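Long-range contact in glucoamylase (PDB 1LF6), which hydrolyses terminal alpha-1,4-linked glucose units one after another from the non-reducing ends of starch-like chains, probably releasing beta-D-glucose: residues L305-Y317 / A351-S364. Residues are numbered along the deposited sequence; the frame is centred on the assembly and turned at random.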
loop_
_atom_site.group_PDB
_atom_site.type_symbol
_atom_site.label_atom_id
_atom_site.label_comp_id
_atom_site.label_asym_id
_atom_site.label_seq_id
_atom_site.Cartn_x
_atom_site.Cartn_y
_atom_site.Cartn_z
ATOM N N LEU A 305 7.008 -4.480 -2.695
ATOM C CA LEU A 305 7.552 -3.169 -3.047
ATOM C C LEU A 305 7.756 -3.113 -4.554
ATOM O O LEU A 305 7.350 -2.162 -5.221
ATOM C CB LEU A 305 8.888 -2.926 -2.329
ATOM C CG LEU A 305 8.823 -2.868 -0.799
ATOM C CD1 LEU A 305 10.205 -2.564 -0.243
ATOM C CD2 LEU A 305 7.816 -1.799 -0.353
ATOM N N LYS A 306 8.382 -4.156 -5.086
ATOM C CA LYS A 306 8.646 -4.248 -6.513
ATOM C C LYS A 306 7.344 -4.104 -7.300
ATOM O O LYS A 306 7.308 -3.470 -8.349
ATOM C CB LYS A 306 9.292 -5.598 -6.822
ATOM C CG LYS A 306 10.544 -5.499 -7.654
ATOM C CD LYS A 306 10.241 -4.994 -9.033
ATOM C CE LYS A 306 11.512 -4.757 -9.834
ATOM N NZ LYS A 306 11.132 -4.314 -11.194
ATOM N N ALA A 307 6.278 -4.699 -6.777
ATOM C CA ALA A 307 4.969 -4.659 -7.421
ATOM C C ALA A 307 4.199 -3.358 -7.180
ATOM O O ALA A 307 3.071 -3.212 -7.657
ATOM C CB ALA A 307 4.133 -5.844 -6.948
ATOM N N SER A 308 4.802 -2.411 -6.462
ATOM C CA SER A 308 4.123 -1.144 -6.160
ATOM C C SER A 308 4.541 0.021 -7.054
ATOM O O SER A 308 4.212 1.179 -6.781
ATOM C CB SER A 308 4.344 -0.770 -4.691
ATOM O OG SER A 308 3.746 -1.730 -3.838
ATOM N N GLU A 309 5.268 -0.291 -8.121
ATOM C CA GLU A 309 5.717 0.726 -9.064
ATOM C C GLU A 309 4.740 0.806 -10.233
ATOM O O GLU A 309 4.212 -0.214 -10.668
ATOM C CB GLU A 309 7.109 0.369 -9.605
ATOM C CG GLU A 309 7.618 1.278 -10.720
ATOM C CD GLU A 309 8.945 0.817 -11.313
ATOM O OE1 GLU A 309 9.084 -0.393 -11.587
ATOM O OE2 GLU A 309 9.837 1.664 -11.515
ATOM N N ASP A 310 4.478 2.010 -10.735
ATOM C CA ASP A 310 3.604 2.116 -11.890
ATOM C C ASP A 310 4.446 1.577 -13.037
ATOM O O ASP A 310 5.676 1.664 -13.003
ATOM C CB ASP A 310 3.201 3.565 -12.177
ATOM C CG ASP A 310 2.228 3.672 -13.356
ATOM O OD1 ASP A 310 1.177 2.995 -13.324
ATOM O OD2 ASP A 310 2.520 4.424 -14.307
ATOM N N LYS A 311 3.800 1.008 -14.048
ATOM C CA LYS A 311 4.547 0.446 -15.162
ATOM C C LYS A 311 4.714 1.397 -16.342
ATOM O O LYS A 311 5.372 1.063 -17.326
ATOM C CB LYS A 311 3.901 -0.871 -15.591
ATOM C CG LYS A 311 3.967 -1.914 -14.482
ATOM C CD LYS A 311 3.320 -3.237 -14.852
ATOM C CE LYS A 311 3.509 -4.246 -13.719
ATOM N NZ LYS A 311 3.008 -5.608 -14.029
ATOM N N THR A 312 4.133 2.588 -16.231
ATOM C CA THR A 312 4.242 3.590 -17.283
ATOM C C THR A 312 5.157 4.704 -16.774
ATOM O O THR A 312 6.097 5.111 -17.452
ATOM C CB THR A 312 2.862 4.159 -17.648
ATOM O OG1 THR A 312 1.982 3.081 -17.981
ATOM C CG2 THR A 312 2.969 5.100 -18.850
ATOM N N ASN A 313 4.874 5.195 -15.570
ATOM C CA ASN A 313 5.703 6.227 -14.954
ATOM C C ASN A 313 6.632 5.485 -14.006
ATOM O O ASN A 313 6.346 5.353 -12.812
ATOM C CB ASN A 313 4.842 7.225 -14.172
ATOM C CG ASN A 313 4.290 8.334 -15.049
ATOM O OD1 ASN A 313 5.008 9.264 -15.420
ATOM N ND2 ASN A 313 3.014 8.236 -15.391
ATOM N N LYS A 314 7.736 4.975 -14.548
ATOM C CA LYS A 314 8.693 4.217 -13.753
ATOM C C LYS A 314 9.306 5.044 -12.632
ATOM O O LYS A 314 9.595 6.226 -12.799
ATOM C CB LYS A 314 9.793 3.651 -14.657
ATOM C CG LYS A 314 9.282 2.675 -15.713
ATOM C CD LYS A 314 10.418 2.120 -16.551
ATOM C CE LYS A 314 9.902 1.166 -17.616
ATOM N NZ LYS A 314 11.000 0.673 -18.491
ATOM N N GLY A 315 9.508 4.409 -11.484
ATOM C CA GLY A 315 10.071 5.109 -10.347
ATOM C C GLY A 315 8.967 5.598 -9.430
ATOM O O GLY A 315 9.216 5.962 -8.281
ATOM N N ALA A 316 7.740 5.610 -9.941
ATOM C CA ALA A 316 6.591 6.050 -9.155
ATOM C C ALA A 316 6.082 4.934 -8.242
ATOM O O ALA A 316 5.259 4.122 -8.649
ATOM C CB ALA A 316 5.480 6.505 -10.081
ATOM N N TYR A 317 6.576 4.889 -7.011
ATOM C CA TYR A 317 6.143 3.872 -6.058
ATOM C C TYR A 317 5.073 4.466 -5.150
ATOM O O TYR A 317 5.275 5.527 -4.559
ATOM C CB TYR A 317 7.335 3.382 -5.234
ATOM C CG TYR A 317 8.250 2.474 -6.020
ATOM C CD1 TYR A 317 7.976 1.113 -6.132
ATOM C CD2 TYR A 317 9.348 2.986 -6.715
ATOM C CE1 TYR A 317 8.766 0.280 -6.920
ATOM C CE2 TYR A 317 10.146 2.160 -7.513
ATOM C CZ TYR A 317 9.846 0.813 -7.610
ATOM O OH TYR A 317 10.611 -0.003 -8.420
ATOM N N ALA A 351 15.141 0.239 1.095
ATOM C CA ALA A 351 14.942 -1.206 1.194
ATOM C C ALA A 351 15.514 -1.852 -0.071
ATOM O O ALA A 351 16.193 -2.869 0.001
ATOM C CB ALA A 351 13.458 -1.528 1.326
ATOM N N PHE A 352 15.237 -1.258 -1.231
ATOM C CA PHE A 352 15.770 -1.796 -2.477
ATOM C C PHE A 352 17.296 -1.814 -2.408
ATOM O O PHE A 352 17.930 -2.765 -2.852
ATOM C CB PHE A 352 15.318 -0.949 -3.679
ATOM C CG PHE A 352 13.928 -1.268 -4.164
ATOM C CD1 PHE A 352 13.578 -2.573 -4.501
ATOM C CD2 PHE A 352 12.978 -0.261 -4.313
ATOM C CE1 PHE A 352 12.298 -2.875 -4.982
ATOM C CE2 PHE A 352 11.696 -0.550 -4.793
ATOM C CZ PHE A 352 11.358 -1.857 -5.127
ATOM N N ILE A 353 17.882 -0.759 -1.853
ATOM C CA ILE A 353 19.334 -0.684 -1.727
ATOM C C ILE A 353 19.837 -1.817 -0.847
ATOM O O ILE A 353 20.745 -2.553 -1.227
ATOM C CB ILE A 353 19.788 0.653 -1.107
ATOM C CG1 ILE A 353 19.436 1.812 -2.044
ATOM C CG2 ILE A 353 21.293 0.624 -0.848
ATOM C CD1 ILE A 353 20.084 1.713 -3.402
ATOM N N ALA A 354 19.231 -1.954 0.329
ATOM C CA ALA A 354 19.609 -2.985 1.280
ATOM C C ALA A 354 19.464 -4.387 0.703
ATOM O O ALA A 354 20.201 -5.306 1.080
ATOM C CB ALA A 354 18.763 -2.863 2.535
ATOM N N ALA A 355 18.502 -4.549 -0.201
ATOM C CA ALA A 355 18.231 -5.837 -0.829
ATOM C C ALA A 355 19.115 -6.104 -2.049
ATOM O O ALA A 355 19.177 -7.231 -2.536
ATOM C CB ALA A 355 16.757 -5.914 -1.228
ATOM N N GLY A 356 19.791 -5.072 -2.542
ATOM C CA GLY A 356 20.657 -5.250 -3.692
ATOM C C GLY A 356 20.046 -4.823 -5.015
ATOM O O GLY A 356 20.706 -4.898 -6.053
ATOM N N ASP A 357 18.794 -4.380 -4.995
ATOM C CA ASP A 357 18.131 -3.927 -6.215
ATOM C C ASP A 357 18.363 -2.427 -6.362
ATOM O O ASP A 357 17.457 -1.607 -6.170
ATOM C CB ASP A 357 16.631 -4.231 -6.158
ATOM C CG ASP A 357 15.897 -3.820 -7.428
ATOM O OD1 ASP A 357 14.662 -3.993 -7.470
ATOM O OD2 ASP A 357 16.548 -3.328 -8.380
ATOM N N VAL A 358 19.596 -2.077 -6.703
ATOM C CA VAL A 358 19.989 -0.686 -6.873
ATOM C C VAL A 358 19.236 -0.001 -8.011
ATOM O O VAL A 358 18.908 1.180 -7.912
ATOM C CB VAL A 358 21.513 -0.589 -7.114
ATOM C CG1 VAL A 358 21.942 0.863 -7.254
ATOM C CG2 VAL A 358 22.242 -1.242 -5.956
ATOM N N ASP A 359 18.955 -0.743 -9.080
ATOM C CA ASP A 359 18.235 -0.198 -10.236
ATOM C C ASP A 359 16.894 0.413 -9.847
ATOM O O ASP A 359 16.535 1.499 -10.307
ATOM C CB ASP A 359 17.989 -1.293 -11.278
ATOM C CG ASP A 359 19.263 -1.730 -11.990
ATOM O OD1 ASP A 359 19.224 -2.769 -12.675
ATOM O OD2 ASP A 359 20.291 -1.032 -11.873
ATOM N N SER A 360 16.144 -0.299 -9.012
ATOM C CA SER A 360 14.842 0.188 -8.577
ATOM C C SER A 360 14.966 1.480 -7.772
ATOM O O SER A 360 14.152 2.386 -7.925
ATOM C CB SER A 360 14.126 -0.873 -7.750
ATOM O OG SER A 360 13.758 -1.976 -8.564
ATOM N N ALA A 361 15.982 1.563 -6.916
ATOM C CA ALA A 361 16.193 2.761 -6.116
ATOM C C ALA A 361 16.533 3.943 -7.027
ATOM O O ALA A 361 16.027 5.051 -6.838
ATOM C CB ALA A 361 17.310 2.532 -5.117
ATOM N N ASN A 362 17.388 3.705 -8.023
ATOM C CA ASN A 362 17.773 4.762 -8.957
ATOM C C ASN A 362 16.604 5.255 -9.792
ATOM O O ASN A 362 16.502 6.445 -10.088
ATOM C CB ASN A 362 18.893 4.288 -9.886
ATOM C CG ASN A 362 20.265 4.597 -9.333
ATOM O OD1 ASN A 362 20.577 5.752 -9.039
ATOM N ND2 ASN A 362 21.094 3.571 -9.188
ATOM N N ARG A 363 15.725 4.340 -10.180
ATOM C CA ARG A 363 14.568 4.725 -10.965
ATOM C C ARG A 363 13.673 5.621 -10.110
ATOM O O ARG A 363 13.101 6.592 -10.604
ATOM C CB ARG A 363 13.801 3.484 -11.407
ATOM C CG ARG A 363 13.244 3.581 -12.815
ATOM C CD ARG A 363 12.649 2.250 -13.237
ATOM N NE ARG A 363 13.584 1.161 -12.987
ATOM C CZ ARG A 363 13.362 0.156 -12.145
ATOM N NH1 ARG A 363 12.228 0.090 -11.464
ATOM N NH2 ARG A 363 14.285 -0.783 -11.982
ATOM N N SER A 364 13.555 5.299 -8.824
ATOM C CA SER A 364 12.721 6.113 -7.949
ATOM C C SER A 364 13.371 7.485 -7.773
ATOM O O SER A 364 12.676 8.500 -7.699
ATOM C CB SER A 364 12.515 5.426 -6.592
ATOM O OG SER A 364 13.641 5.566 -5.748
HETATM O O HOH W 1 12.493 6.614 -13.135
#
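Arg363 reaches from helix 358-375 to the loop after helix 296-306, where its NH1 forms a salt bridge with Glu309 OE2 at 2.9 Å. The carboxylate oxygen lies in the guanidinium plane, whereas NH1 meets it on the syn side, 24° out of the carboxylate plane; the anti lone pair of OE2 takes the backbone N of Gly315. A bend at chi3 (-50°) sets NH1 against the Glu309 carboxylate, and Arg363 CD lies 3.5 Å from Lys314 CB. With alanine in place of Arg363, Glu309 OE2 would probably keep the Gly315 N-H but lose its charged partner, and a gap would open beside Lys314 CB. Gly315 CA makes a CA-H...O contact with Arg363 O (3.4 Å), which a side chain on this glycine would hit. Glu309 CG lies over one face of the Tyr317 ring and Phe352 CE2 over the other, both offset toward the rim. Ser360 CB covers the centre of one Phe352 face, and Phe352 CZ packs against Leu305 CB at 3.9 Å. The contact thus ties the end of helix 296-306 and the loop after it to helices 342-355 and 358-375 of the (alpha/alpha) barrel; Tyr283 of helix 269-284 touches Phe352, and Tyr46, between strands 39-42 and 51-55, hydrogen-bonds Glu309 OE1.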